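Local structure of membrane-bound lytic murein transglycosylase (Agrobacterium tumefaciens, 2PNW) at residues 12-17 and 81-86; 24-29 and 73-78; 57-62 and 363-368; 289-294 and 323-328. The protein probably cleaves the beta-1,4 bond between N-acetylmuramic acid and N-acetylglucosamine in peptidoglycan, leaving a 1,6-anhydro end, as other MltA-type lytic transglycosylases do. All coordinates share one frame; numbering follows the deposited sequence.

Contact 1: 12-17 and 81-86; sequences VSFRDL and TNSVPF
V12 and P85 continue an antiparallel ladder: strand 8-11 runs beside strand 83-89, and the pairing reaches its end where the chain at 12-17 turns off into a short 3-10 segment. The one hydrogen bond between the segments is V12 N to P85 O, 3.0 Å long and nearly straight at 176°, although the donor lies well out of the carbonyl plane.

Most of the remaining contact is apolar and centres on the pyrrolidine ring of P85. F14 lays one face of its phenyl ring over P85 CG, which sits 3.8 Å from the ring centroid and 12° off the normal, a CH-pi contact. With chi1 at -80° the F14 ring stands beside its own backbone N and swings across to the proline; it also meets the ring of W20. V12 CG2 comes to 3.9 Å from P85 CB, and L17 CD1 reaches the same CB from farther along the loop, at 4.1 Å. P85 is thus wedged among three side chains of 12-17, while its ring also touches L361 of strand 353-363.

Polar groups hold the turn of the loop. S13 N donates to D16 OD2 at 3.0 Å, on the anti side of the carboxylate, and S13 OG accepts from R15 N at 3.1 Å, forming an ST turn.

Where helix 72-82 gives way to the strand, S83 bonds through OG to F79 O, and its own carbonyl oxygen lies in the plane of the phenyl ring, S83 O being 3.5 Å from F14 CE2.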
loop_
_atom_site.group_PDB
_atom_site.type_symbol
_atom_site.label_atom_id
_atom_site.label_comp_id
_atom_site.label_asym_id
_atom_site.label_seq_id
_atom_site.Cartn_x
_atom_site.Cartn_y
_atom_site.Cartn_z
ATOM N N VAL A 12 -10.159 7.433 -24.054
ATOM C CA VAL A 12 -11.447 6.789 -24.281
ATOM C C VAL A 12 -12.524 7.779 -23.851
ATOM O O VAL A 12 -12.211 8.893 -23.403
ATOM C CB VAL A 12 -11.611 5.460 -23.501
ATOM C CG1 VAL A 12 -10.640 4.391 -23.993
ATOM C CG2 VAL A 12 -11.467 5.676 -21.970
ATOM N N SER A 13 -13.781 7.375 -24.011
ATOM C CA SER A 13 -14.932 8.111 -23.543
ATOM C C SER A 13 -15.434 7.453 -22.262
ATOM O O SER A 13 -15.141 6.277 -22.022
ATOM C CB SER A 13 -16.029 8.053 -24.617
ATOM O OG SER A 13 -17.320 8.173 -24.032
ATOM N N PHE A 14 -16.197 8.188 -21.448
ATOM C CA PHE A 14 -16.754 7.603 -20.219
ATOM C C PHE A 14 -17.712 6.435 -20.520
ATOM O O PHE A 14 -17.854 5.524 -19.708
ATOM C CB PHE A 14 -17.391 8.664 -19.305
ATOM C CG PHE A 14 -16.380 9.431 -18.474
ATOM C CD1 PHE A 14 -15.938 8.932 -17.246
ATOM C CD2 PHE A 14 -15.883 10.650 -18.917
ATOM C CE1 PHE A 14 -15.004 9.643 -16.469
ATOM C CE2 PHE A 14 -14.947 11.371 -18.151
ATOM C CZ PHE A 14 -14.507 10.851 -16.923
ATOM N N ARG A 15 -18.322 6.457 -21.713
ATOM C CA ARG A 15 -19.086 5.314 -22.251
ATOM C C ARG A 15 -18.266 4.036 -22.420
ATOM O O ARG A 15 -18.827 2.953 -22.479
ATOM C CB ARG A 15 -19.704 5.656 -23.612
ATOM C CG ARG A 15 -21.063 6.308 -23.536
ATOM C CD ARG A 15 -20.960 7.813 -23.447
ATOM N NE ARG A 15 -21.937 8.461 -24.324
ATOM C CZ ARG A 15 -22.048 9.779 -24.486
ATOM N NH1 ARG A 15 -21.244 10.612 -23.826
ATOM N NH2 ARG A 15 -22.973 10.269 -25.308
ATOM N N ASP A 16 -16.946 4.163 -22.517
ATOM C CA ASP A 16 -16.078 3.006 -22.685
ATOM C C ASP A 16 -15.675 2.339 -21.361
ATOM O O ASP A 16 -15.035 1.285 -21.365
ATOM C CB ASP A 16 -14.829 3.397 -23.478
ATOM C CG ASP A 16 -15.148 3.814 -24.914
ATOM O OD1 ASP A 16 -15.912 3.081 -25.591
ATOM O OD2 ASP A 16 -14.631 4.869 -25.370
ATOM N N LEU A 17 -16.022 2.961 -20.239
ATOM C CA LEU A 17 -15.649 2.431 -18.927
ATOM C C LEU A 17 -16.761 1.521 -18.455
ATOM O O LEU A 17 -17.817 2.000 -18.053
ATOM C CB LEU A 17 -15.407 3.570 -17.919
ATOM C CG LEU A 17 -14.039 4.260 -17.777
ATOM C CD1 LEU A 17 -13.402 4.580 -19.102
ATOM C CD2 LEU A 17 -14.201 5.543 -16.937
ATOM N N THR A 81 -17.213 16.055 -16.371
ATOM C CA THR A 81 -16.995 17.454 -16.704
ATOM C C THR A 81 -15.522 17.867 -16.585
ATOM O O THR A 81 -15.022 18.642 -17.412
ATOM C CB THR A 81 -17.872 18.368 -15.805
ATOM O OG1 THR A 81 -19.247 18.105 -16.063
ATOM C CG2 THR A 81 -17.603 19.866 -16.047
ATOM N N ASN A 82 -14.831 17.331 -15.579
ATOM C CA ASN A 82 -13.558 17.898 -15.135
ATOM C C ASN A 82 -12.323 17.018 -15.348
ATOM O O ASN A 82 -11.190 17.421 -15.035
ATOM C CB ASN A 82 -13.685 18.326 -13.670
ATOM C CG ASN A 82 -14.660 19.462 -13.490
ATOM O OD1 ASN A 82 -14.514 20.522 -14.113
ATOM N ND2 ASN A 82 -15.679 19.248 -12.656
ATOM N N SER A 83 -12.535 15.830 -15.908
ATOM C CA SER A 83 -11.421 14.937 -16.200
ATOM C C SER A 83 -11.623 14.196 -17.522
ATOM O O SER A 83 -12.743 14.136 -18.057
ATOM C CB SER A 83 -11.214 13.950 -15.051
ATOM O OG SER A 83 -12.282 13.008 -14.975
ATOM N N VAL A 84 -10.537 13.632 -18.042
ATOM C CA VAL A 84 -10.570 12.863 -19.286
ATOM C C VAL A 84 -9.959 11.488 -19.035
ATOM O O VAL A 84 -8.835 11.411 -18.542
ATOM C CB VAL A 84 -9.762 13.572 -20.386
ATOM C CG1 VAL A 84 -9.778 12.745 -21.692
ATOM C CG2 VAL A 84 -10.286 14.989 -20.619
ATOM N N PRO A 85 -10.687 10.398 -19.385
ATOM C CA PRO A 85 -10.211 9.040 -19.120
ATOM C C PRO A 85 -9.313 8.485 -20.230
ATOM O O PRO A 85 -9.555 8.730 -21.436
ATOM C CB PRO A 85 -11.503 8.219 -19.044
ATOM C CG PRO A 85 -12.525 8.995 -19.854
ATOM C CD PRO A 85 -11.989 10.395 -20.087
ATOM N N PHE A 86 -8.308 7.721 -19.814
ATOM C CA PHE A 86 -7.344 7.092 -20.720
ATOM C C PHE A 86 -7.133 5.646 -20.282
ATOM O O PHE A 86 -6.892 5.386 -19.099
ATOM C CB PHE A 86 -5.995 7.805 -20.634
ATOM C CG PHE A 86 -5.994 9.194 -21.187
ATOM C CD1 PHE A 86 -5.465 9.445 -22.446
ATOM C CD2 PHE A 86 -6.503 10.255 -20.453
ATOM C CE1 PHE A 86 -5.447 10.733 -22.966
ATOM C CE2 PHE A 86 -6.500 11.548 -20.970
ATOM C CZ PHE A 86 -5.961 11.783 -22.234
#

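Contact 2: 24-29 and 73-78; sequences DPRKLF and EQARQF
P25 rests against helix 72-82, its CG 3.8 Å from A75 CB and its CD 3.9 Å from R76 CG, with the arginine chain crossing the proline at about a right angle. Just ahead of it, D24 forms an Asx turn, taking R26 N on OD1. The same carboxylate is gripped side-on by the R26 guanidinium: NE goes to OD1, and R26 NH2 meets D24 OD2 at 2.8 Å. R26 NE and R26 N reach OD1 from opposite faces of the carboxylate, which should fix its rotation. Held this way, R26 adds its CG to the methyl of A75.

P25 to L28 is a type I turn that leads into helix 28-39, and F29 then returns to the partner helix. Its CE1 touches A75 CB at 3.8 Å. Its far edge points to a face of F78, an offset edge-to-face pair with planes at 70° and CZ 3.6 Å from F78 CD2. With CG anti to the backbone N (chi1 171°), the F78 ring lies beside its own carbonyl carbon, where F29 meets its face.

R76 is tied to E73 OE2 and, through NH1, to D23 O. F78 continues into L60, L63 and A64 of helix 54-66, while P25 and L28 rest on L319 of strand 316-324.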
loop_
_atom_site.group_PDB
_atom_site.type_symbol
_atom_site.label_atom_id
_atom_site.label_comp_id
_atom_site.label_asym_id
_atom_site.label_seq_id
_atom_site.Cartn_x
_atom_site.Cartn_y
_atom_site.Cartn_z
ATOM N N ASP A 24 -20.948 4.463 -7.700
ATOM C CA ASP A 24 -21.238 5.593 -6.828
ATOM C C ASP A 24 -19.922 6.068 -6.191
ATOM O O ASP A 24 -19.530 5.535 -5.148
ATOM C CB ASP A 24 -22.231 5.194 -5.714
ATOM C CG ASP A 24 -22.455 6.314 -4.692
ATOM O OD1 ASP A 24 -21.923 7.438 -4.872
ATOM O OD2 ASP A 24 -23.164 6.077 -3.683
ATOM N N PRO A 25 -19.236 7.049 -6.813
ATOM C CA PRO A 25 -17.939 7.516 -6.268
ATOM C C PRO A 25 -18.009 8.628 -5.197
ATOM O O PRO A 25 -17.024 9.395 -5.011
ATOM C CB PRO A 25 -17.205 8.000 -7.532
ATOM C CG PRO A 25 -18.328 8.619 -8.367
ATOM C CD PRO A 25 -19.553 7.710 -8.099
ATOM N N ARG A 26 -19.127 8.725 -4.479
ATOM C CA ARG A 26 -19.276 9.800 -3.482
ATOM C C ARG A 26 -18.224 9.806 -2.378
ATOM O O ARG A 26 -17.869 10.878 -1.904
ATOM C CB ARG A 26 -20.698 9.834 -2.871
ATOM C CG ARG A 26 -21.670 10.591 -3.763
ATOM C CD ARG A 26 -23.095 10.599 -3.169
ATOM N NE ARG A 26 -23.630 9.241 -3.097
ATOM C CZ ARG A 26 -24.810 8.924 -2.566
ATOM N NH1 ARG A 26 -25.611 9.874 -2.096
ATOM N NH2 ARG A 26 -25.184 7.657 -2.526
ATOM N N LYS A 27 -17.721 8.634 -1.983
ATOM C CA LYS A 27 -16.685 8.586 -0.925
ATOM C C LYS A 27 -15.343 9.196 -1.357
ATOM O O LYS A 27 -14.473 9.455 -0.517
ATOM C CB LYS A 27 -16.435 7.161 -0.464
ATOM C CG LYS A 27 -17.575 6.562 0.341
ATOM C CD LYS A 27 -17.202 5.174 0.848
ATOM C CE LYS A 27 -18.403 4.558 1.576
ATOM N NZ LYS A 27 -18.029 3.285 2.239
ATOM N N LEU A 28 -15.182 9.428 -2.654
ATOM C CA LEU A 28 -13.937 10.029 -3.153
ATOM C C LEU A 28 -13.856 11.501 -2.858
ATOM O O LEU A 28 -12.781 12.062 -2.911
ATOM C CB LEU A 28 -13.783 9.825 -4.658
ATOM C CG LEU A 28 -13.780 8.382 -5.170
ATOM C CD1 LEU A 28 -13.220 8.393 -6.576
ATOM C CD2 LEU A 28 -12.976 7.419 -4.281
ATOM N N PHE A 29 -14.993 12.145 -2.560
ATOM C CA PHE A 29 -14.981 13.585 -2.348
ATOM C C PHE A 29 -14.345 13.998 -1.013
ATOM O O PHE A 29 -13.432 14.860 -1.009
ATOM C CB PHE A 29 -16.377 14.165 -2.620
ATOM C CG PHE A 29 -16.700 14.183 -4.084
ATOM C CD1 PHE A 29 -17.118 13.020 -4.732
ATOM C CD2 PHE A 29 -16.513 15.338 -4.831
ATOM C CE1 PHE A 29 -17.381 13.017 -6.092
ATOM C CE2 PHE A 29 -16.765 15.345 -6.209
ATOM C CZ PHE A 29 -17.205 14.174 -6.836
ATOM N N GLU A 73 -25.204 10.330 -9.315
ATOM C CA GLU A 73 -25.172 10.945 -10.645
ATOM C C GLU A 73 -24.368 12.240 -10.645
ATOM O O GLU A 73 -23.570 12.464 -11.545
ATOM C CB GLU A 73 -26.596 11.192 -11.184
ATOM C CG GLU A 73 -26.659 11.989 -12.499
ATOM C CD GLU A 73 -25.974 11.306 -13.686
ATOM O OE1 GLU A 73 -25.542 12.021 -14.627
ATOM O OE2 GLU A 73 -25.857 10.061 -13.700
ATOM N N GLN A 74 -24.579 13.090 -9.641
ATOM C CA GLN A 74 -23.812 14.348 -9.547
ATOM C C GLN A 74 -22.319 14.084 -9.339
ATOM O O GLN A 74 -21.461 14.808 -9.870
ATOM C CB GLN A 74 -24.342 15.220 -8.434
ATOM C CG GLN A 74 -25.599 15.985 -8.837
ATOM C CD GLN A 74 -26.260 16.651 -7.663
ATOM O OE1 GLN A 74 -25.688 16.732 -6.580
ATOM N NE2 GLN A 74 -27.481 17.133 -7.866
ATOM N N ALA A 75 -22.019 13.030 -8.585
ATOM C CA ALA A 75 -20.619 12.603 -8.353
ATOM C C ALA A 75 -19.932 12.157 -9.649
ATOM O O ALA A 75 -18.826 12.596 -9.963
ATOM C CB ALA A 75 -20.594 11.491 -7.330
ATOM N N ARG A 76 -20.577 11.274 -10.406
ATOM C CA ARG A 76 -20.036 10.858 -11.707
ATOM C C ARG A 76 -19.896 12.058 -12.644
ATOM O O ARG A 76 -18.903 12.160 -13.371
ATOM C CB ARG A 76 -20.909 9.777 -12.371
ATOM C CG ARG A 76 -20.919 8.440 -11.644
ATOM C CD ARG A 76 -21.625 7.366 -12.457
ATOM N NE ARG A 76 -23.020 7.733 -12.694
ATOM C CZ ARG A 76 -24.043 7.370 -11.921
ATOM N NH1 ARG A 76 -23.846 6.617 -10.839
ATOM N NH2 ARG A 76 -25.275 7.762 -12.236
ATOM N N GLN A 77 -20.887 12.958 -12.629
ATOM C CA GLN A 77 -20.889 14.115 -13.529
ATOM C C GLN A 77 -19.715 15.029 -13.253
ATOM O O GLN A 77 -19.136 15.602 -14.176
ATOM C CB GLN A 77 -22.205 14.912 -13.433
ATOM C CG GLN A 77 -22.281 16.085 -14.433
ATOM C CD GLN A 77 -22.306 15.620 -15.888
ATOM O OE1 GLN A 77 -23.184 14.859 -16.289
ATOM N NE2 GLN A 77 -21.346 16.084 -16.681
ATOM N N PHE A 78 -19.357 15.176 -11.981
ATOM C CA PHE A 78 -18.164 15.929 -11.654
ATOM C C PHE A 78 -16.960 15.459 -12.479
ATOM O O PHE A 78 -16.242 16.279 -13.083
ATOM C CB PHE A 78 -17.817 15.800 -10.166
ATOM C CG PHE A 78 -16.474 16.386 -9.836
ATOM C CD1 PHE A 78 -16.321 17.767 -9.741
ATOM C CD2 PHE A 78 -15.352 15.558 -9.656
ATOM C CE1 PHE A 78 -15.052 18.342 -9.482
ATOM C CE2 PHE A 78 -14.098 16.106 -9.407
ATOM C CZ PHE A 78 -13.945 17.509 -9.313
#

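Contact 3: 57-62 and 363-368; sequences LVSLLE and PRIAAE
S59 OG takes a hydrogen bond from a water at 3.1 Å while also bonding to E56 O one turn back in its own helix. The same water accepts from I365 N, again at 3.1 Å, so a single molecule bridges helix 54-66 and the short, weakly bonded helix 364-367 that follows strand 353-363. The arrangement is a helix flank meeting a strand-to-helix turn near the C-terminus of the chain. I365 N lies in the first turn of its helix, where backbone N-H groups have no earlier turn to bond to, and here the water serves it. In S59, chi1 near 70° places OG between its backbone N and carbonyl carbon, turned back toward E56 O, and the water reaches it there as well.

Beside this bridge the packing is apolar and rather loose. P363 turns its pyrrolidine ring to the helix, and CG lies about equally far from two residues three apart: it is 4.2 Å from L57 CA and 4.2 Å from L60 CB. L57 meets it with its backbone, since its side chain points away, whereas L60 presents CB and continues to F78 and N82 of helix 72-82. L298 borders P363 as well. P363 O in turn accepts from A367 N at 3.0 Å, which helps to start the helical turn.

Two carbons of the C-terminal segment flank the hydroxyl: P363 CB and I365 CG1 are each 4.1 Å from S59 OG.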
loop_
_atom_site.group_PDB
_atom_site.type_symbol
_atom_site.label_atom_id
_atom_site.label_comp_id
_atom_site.label_asym_id
_atom_site.label_seq_id
_atom_site.Cartn_x
_atom_site.Cartn_y
_atom_site.Cartn_z
ATOM N N LEU A 57 -2.928 18.013 -10.470
ATOM C CA LEU A 57 -3.929 17.358 -9.613
ATOM C C LEU A 57 -4.700 18.372 -8.766
ATOM O O LEU A 57 -5.917 18.275 -8.629
ATOM C CB LEU A 57 -3.265 16.330 -8.700
ATOM C CG LEU A 57 -4.137 15.698 -7.579
ATOM C CD1 LEU A 57 -5.271 14.839 -8.137
ATOM C CD2 LEU A 57 -3.288 14.913 -6.585
ATOM N N VAL A 58 -3.991 19.335 -8.187
ATOM C CA VAL A 58 -4.625 20.375 -7.359
ATOM C C VAL A 58 -5.724 21.107 -8.134
ATOM O O VAL A 58 -6.760 21.434 -7.582
ATOM C CB VAL A 58 -3.572 21.349 -6.766
ATOM C CG1 VAL A 58 -4.221 22.660 -6.272
ATOM C CG2 VAL A 58 -2.841 20.658 -5.611
ATOM N N SER A 59 -5.540 21.304 -9.435
ATOM C CA SER A 59 -6.577 21.986 -10.194
ATOM C C SER A 59 -7.894 21.208 -10.152
ATOM O O SER A 59 -8.948 21.824 -9.966
ATOM C CB SER A 59 -6.136 22.324 -11.634
ATOM O OG SER A 59 -6.016 21.143 -12.405
ATOM N N LEU A 60 -7.832 19.871 -10.254
ATOM C CA LEU A 60 -9.028 19.012 -10.107
ATOM C C LEU A 60 -9.596 19.041 -8.686
ATOM O O LEU A 60 -10.813 19.155 -8.493
ATOM C CB LEU A 60 -8.723 17.567 -10.525
ATOM C CG LEU A 60 -9.855 16.515 -10.481
ATOM C CD1 LEU A 60 -10.986 16.866 -11.462
ATOM C CD2 LEU A 60 -9.291 15.173 -10.818
ATOM N N LEU A 61 -8.707 18.961 -7.692
ATOM C CA LEU A 61 -9.121 18.947 -6.298
ATOM C C LEU A 61 -9.850 20.230 -5.922
ATOM O O LEU A 61 -10.819 20.198 -5.162
ATOM C CB LEU A 61 -7.908 18.754 -5.373
ATOM C CG LEU A 61 -7.102 17.466 -5.606
ATOM C CD1 LEU A 61 -5.935 17.459 -4.612
ATOM C CD2 LEU A 61 -7.976 16.235 -5.442
ATOM N N GLU A 62 -9.382 21.355 -6.464
ATOM C CA GLU A 62 -10.009 22.645 -6.187
ATOM C C GLU A 62 -11.385 22.778 -6.822
ATOM O O GLU A 62 -12.289 23.385 -6.231
ATOM C CB GLU A 62 -9.062 23.795 -6.538
ATOM C CG GLU A 62 -7.895 23.854 -5.535
ATOM C CD GLU A 62 -7.041 25.110 -5.665
ATOM O OE1 GLU A 62 -6.713 25.489 -6.798
ATOM O OE2 GLU A 62 -6.700 25.711 -4.625
ATOM N N PRO A 363 -6.840 15.315 -15.034
ATOM C CA PRO A 363 -7.390 16.660 -14.974
ATOM C C PRO A 363 -7.368 17.239 -16.391
ATOM O O PRO A 363 -6.393 17.023 -17.142
ATOM C CB PRO A 363 -6.377 17.411 -14.103
ATOM C CG PRO A 363 -5.737 16.359 -13.243
ATOM C CD PRO A 363 -5.733 15.117 -14.067
ATOM N N ARG A 364 -8.421 17.959 -16.772
ATOM C CA ARG A 364 -8.575 18.261 -18.197
ATOM C C ARG A 364 -7.507 19.181 -18.800
ATOM O O ARG A 364 -7.168 19.012 -19.968
ATOM C CB ARG A 364 -10.044 18.543 -18.608
ATOM C CG ARG A 364 -10.568 19.931 -18.434
ATOM C CD ARG A 364 -12.098 19.989 -18.715
ATOM N NE ARG A 364 -12.462 19.481 -20.039
ATOM C CZ ARG A 364 -12.984 18.275 -20.287
ATOM N NH1 ARG A 364 -13.266 17.925 -21.537
ATOM N NH2 ARG A 364 -13.222 17.407 -19.299
ATOM N N ILE A 365 -6.904 20.064 -18.000
ATOM C CA ILE A 365 -5.746 20.857 -18.488
ATOM C C ILE A 365 -4.510 20.004 -18.778
ATOM O O ILE A 365 -3.806 20.247 -19.768
ATOM C CB ILE A 365 -5.330 22.053 -17.562
ATOM C CG1 ILE A 365 -4.707 21.554 -16.242
ATOM C CG2 ILE A 365 -6.514 23.021 -17.347
ATOM C CD1 ILE A 365 -3.667 22.504 -15.588
ATOM N N ALA A 366 -4.256 19.010 -17.927
ATOM C CA ALA A 366 -3.133 18.089 -18.116
ATOM C C ALA A 366 -3.362 17.151 -19.285
ATOM O O ALA A 366 -2.413 16.712 -19.933
ATOM C CB ALA A 366 -2.885 17.276 -16.861
ATOM N N ALA A 367 -4.625 16.819 -19.532
ATOM C CA ALA A 367 -4.976 15.786 -20.492
ATOM C C ALA A 367 -4.552 16.122 -21.931
ATOM O O ALA A 367 -4.224 15.223 -22.713
ATOM C CB ALA A 367 -6.478 15.499 -20.423
ATOM N N GLU A 368 -4.544 17.406 -22.275
ATOM C CA GLU A 368 -4.287 17.808 -23.665
ATOM C C GLU A 368 -3.006 17.253 -24.265
ATOM O O GLU A 368 -3.020 16.722 -25.374
ATOM C CB GLU A 368 -4.359 19.329 -23.833
ATOM C CG GLU A 368 -5.764 19.829 -24.177
ATOM C CD GLU A 368 -6.239 19.425 -25.579
ATOM O OE1 GLU A 368 -5.397 19.066 -26.444
ATOM O OE2 GLU A 368 -7.471 19.480 -25.818
HETATM O O HOH W 1 -7.590 20.668 -14.997
#

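Contact 4: 289-294 and 323-328; sequences VDRLIH and LDTGSA
With chi1 at -172°, T325 swings its OG1 round beside its own carbonyl carbon and puts it straight in front of V289 O; the opposing R291, chi1 61°, holds CG between its backbone N and carbonyl carbon and keeps CB and CG beside that hydroxyl. T325 OG1 donates to V289 O at 2.7 Å, nearly along the C=O axis, a short bond made by a side chain to a backbone oxygen. R291 CB lies 3.4 Å from T325 OG1, and farther out along the side chain R291 CD touches T325 CG2 at 4.0 Å, before the bend at chi3 takes the guanidinium elsewhere.

The backbone adds a second link, V289 N to D324 O at 3.0 Å, with the donor tilted out of the carbonyl plane. It lies just beyond the parallel pairing of strands 286-288 and 316-324, in which L287 bonds to L323, within the 3D domain, a member of the double-psi beta-barrel clan. T325 CA also approaches V289 O at 3.4 Å in a CA-H...O contact.

Each segment carries an aspartate bonded to nearby backbone. D290 makes an Asx turn, its OD1 accepting from L292 N at 2.8 Å, while OD2 is taken by G331 N. D324 points away from the 289-294 loop; its OD1 receives A276 N, with T325 N as a weak additional donor at 2.8 Å from D324 OD1.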
loop_
_atom_site.group_PDB
_atom_site.type_symbol
_atom_site.label_atom_id
_atom_site.label_comp_id
_atom_site.label_asym_id
_atom_site.label_seq_id
_atom_site.Cartn_x
_atom_site.Cartn_y
_atom_site.Cartn_z
ATOM N N VAL A 289 -0.370 1.922 -6.063
ATOM C CA VAL A 289 0.106 1.943 -7.455
ATOM C C VAL A 289 1.627 1.995 -7.451
ATOM O O VAL A 289 2.248 2.165 -6.398
ATOM C CB VAL A 289 -0.450 3.189 -8.203
ATOM C CG1 VAL A 289 -1.984 3.147 -8.233
ATOM C CG2 VAL A 289 0.062 4.498 -7.524
ATOM N N ASP A 290 2.221 1.867 -8.635
ATOM C CA ASP A 290 3.668 1.970 -8.799
ATOM C C ASP A 290 4.110 3.409 -8.580
ATOM O O ASP A 290 3.721 4.293 -9.345
ATOM C CB ASP A 290 4.051 1.503 -10.223
ATOM C CG ASP A 290 5.557 1.406 -10.441
ATOM O OD1 ASP A 290 6.301 2.240 -9.902
ATOM O OD2 ASP A 290 5.989 0.483 -11.184
ATOM N N ARG A 291 4.934 3.639 -7.560
ATOM C CA ARG A 291 5.336 5.008 -7.187
ATOM C C ARG A 291 6.271 5.656 -8.199
ATOM O O ARG A 291 6.379 6.869 -8.240
ATOM C CB ARG A 291 5.977 5.052 -5.791
ATOM C CG ARG A 291 7.239 4.234 -5.648
ATOM C CD ARG A 291 7.903 4.481 -4.280
ATOM N NE ARG A 291 8.615 5.758 -4.267
ATOM C CZ ARG A 291 9.882 5.926 -4.651
ATOM N NH1 ARG A 291 10.609 4.897 -5.069
ATOM N NH2 ARG A 291 10.428 7.134 -4.599
ATOM N N LEU A 292 6.960 4.860 -9.016
ATOM C CA LEU A 292 7.828 5.452 -10.035
ATOM C C LEU A 292 7.020 5.980 -11.217
ATOM O O LEU A 292 7.360 7.001 -11.794
ATOM C CB LEU A 292 8.898 4.451 -10.517
ATOM C CG LEU A 292 9.921 3.972 -9.476
ATOM C CD1 LEU A 292 10.882 2.967 -10.133
ATOM C CD2 LEU A 292 10.719 5.128 -8.905
ATOM N N ILE A 293 5.934 5.294 -11.538
ATOM C CA ILE A 293 5.177 5.569 -12.743
ATOM C C ILE A 293 4.055 6.581 -12.494
ATOM O O ILE A 293 3.811 7.462 -13.316
ATOM C CB ILE A 293 4.596 4.261 -13.320
ATOM C CG1 ILE A 293 5.722 3.361 -13.828
ATOM C CG2 ILE A 293 3.618 4.553 -14.493
ATOM C CD1 ILE A 293 5.262 2.009 -14.190
ATOM N N HIS A 294 3.361 6.433 -11.366
ATOM C CA HIS A 294 2.151 7.233 -11.132
ATOM C C HIS A 294 2.292 8.309 -10.076
ATOM O O HIS A 294 3.148 8.214 -9.186
ATOM C CB HIS A 294 0.981 6.297 -10.809
ATOM C CG HIS A 294 0.541 5.495 -11.988
ATOM N ND1 HIS A 294 0.118 6.082 -13.163
ATOM C CD2 HIS A 294 0.477 4.157 -12.186
ATOM C CE1 HIS A 294 -0.207 5.138 -14.027
ATOM N NE2 HIS A 294 0.003 3.960 -13.459
ATOM N N LEU A 323 -3.711 6.056 -3.510
ATOM C CA LEU A 323 -3.400 6.637 -2.204
ATOM C C LEU A 323 -2.273 5.888 -1.478
ATOM O O LEU A 323 -1.968 6.186 -0.326
ATOM C CB LEU A 323 -4.668 6.672 -1.329
ATOM C CG LEU A 323 -5.739 7.674 -1.821
ATOM C CD1 LEU A 323 -6.960 7.485 -0.959
ATOM C CD2 LEU A 323 -5.224 9.106 -1.741
ATOM N N ASP A 324 -1.643 4.921 -2.151
ATOM C CA ASP A 324 -0.567 4.175 -1.489
ATOM C C ASP A 324 0.363 3.560 -2.529
ATOM O O ASP A 324 0.116 3.656 -3.718
ATOM C CB ASP A 324 -1.159 3.067 -0.583
ATOM C CG ASP A 324 -0.169 2.578 0.499
ATOM O OD1 ASP A 324 0.929 3.193 0.717
ATOM O OD2 ASP A 324 -0.508 1.564 1.150
ATOM N N THR A 325 1.449 2.954 -2.067
ATOM C CA THR A 325 2.339 2.218 -2.964
ATOM C C THR A 325 2.844 1.004 -2.181
ATOM O O THR A 325 2.553 0.863 -0.988
ATOM C CB THR A 325 3.501 3.118 -3.510
ATOM O OG1 THR A 325 4.243 2.417 -4.526
ATOM C CG2 THR A 325 4.451 3.575 -2.378
ATOM N N GLY A 326 3.551 0.108 -2.859
ATOM C CA GLY A 326 4.140 -1.053 -2.194
ATOM C C GLY A 326 5.258 -1.570 -3.065
ATOM O O GLY A 326 5.232 -1.387 -4.292
ATOM N N SER A 327 6.246 -2.199 -2.435
ATOM C CA SER A 327 7.366 -2.827 -3.166
ATOM C C SER A 327 6.915 -3.831 -4.219
ATOM O O SER A 327 7.528 -3.952 -5.273
ATOM C CB SER A 327 8.323 -3.525 -2.188
ATOM O OG SER A 327 9.178 -2.584 -1.569
ATOM N N ALA A 328 5.852 -4.568 -3.933
ATOM C CA ALA A 328 5.398 -5.591 -4.868
ATOM C C ALA A 328 4.597 -5.009 -6.038
ATOM O O ALA A 328 4.270 -5.725 -6.991
ATOM C CB ALA A 328 4.581 -6.657 -4.128
#

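Contacts 1, 2 and 3 cluster at one end of the molecule, with centres 14 to 16 Å apart, where helices 28-39, 54-66 and 72-82 pack with the terminal parts of the chain. Contact 4 lies nearer the middle, 20 to 24 Å from the others and touching none of them. Along the chain contact 2 is nested within contact 1, and both use helix 72-82. Contact 3 crosses both, bringing the C-terminal residues back to the N-terminal helices; it touches contact 2 through F78 CZ and L60 O, 3.6 Å apart, and contact 1, where V84 CB is 3.8 Å from A367 CB. Contact 4 falls inside the long loop of chain that 57-62 and 363-368 close.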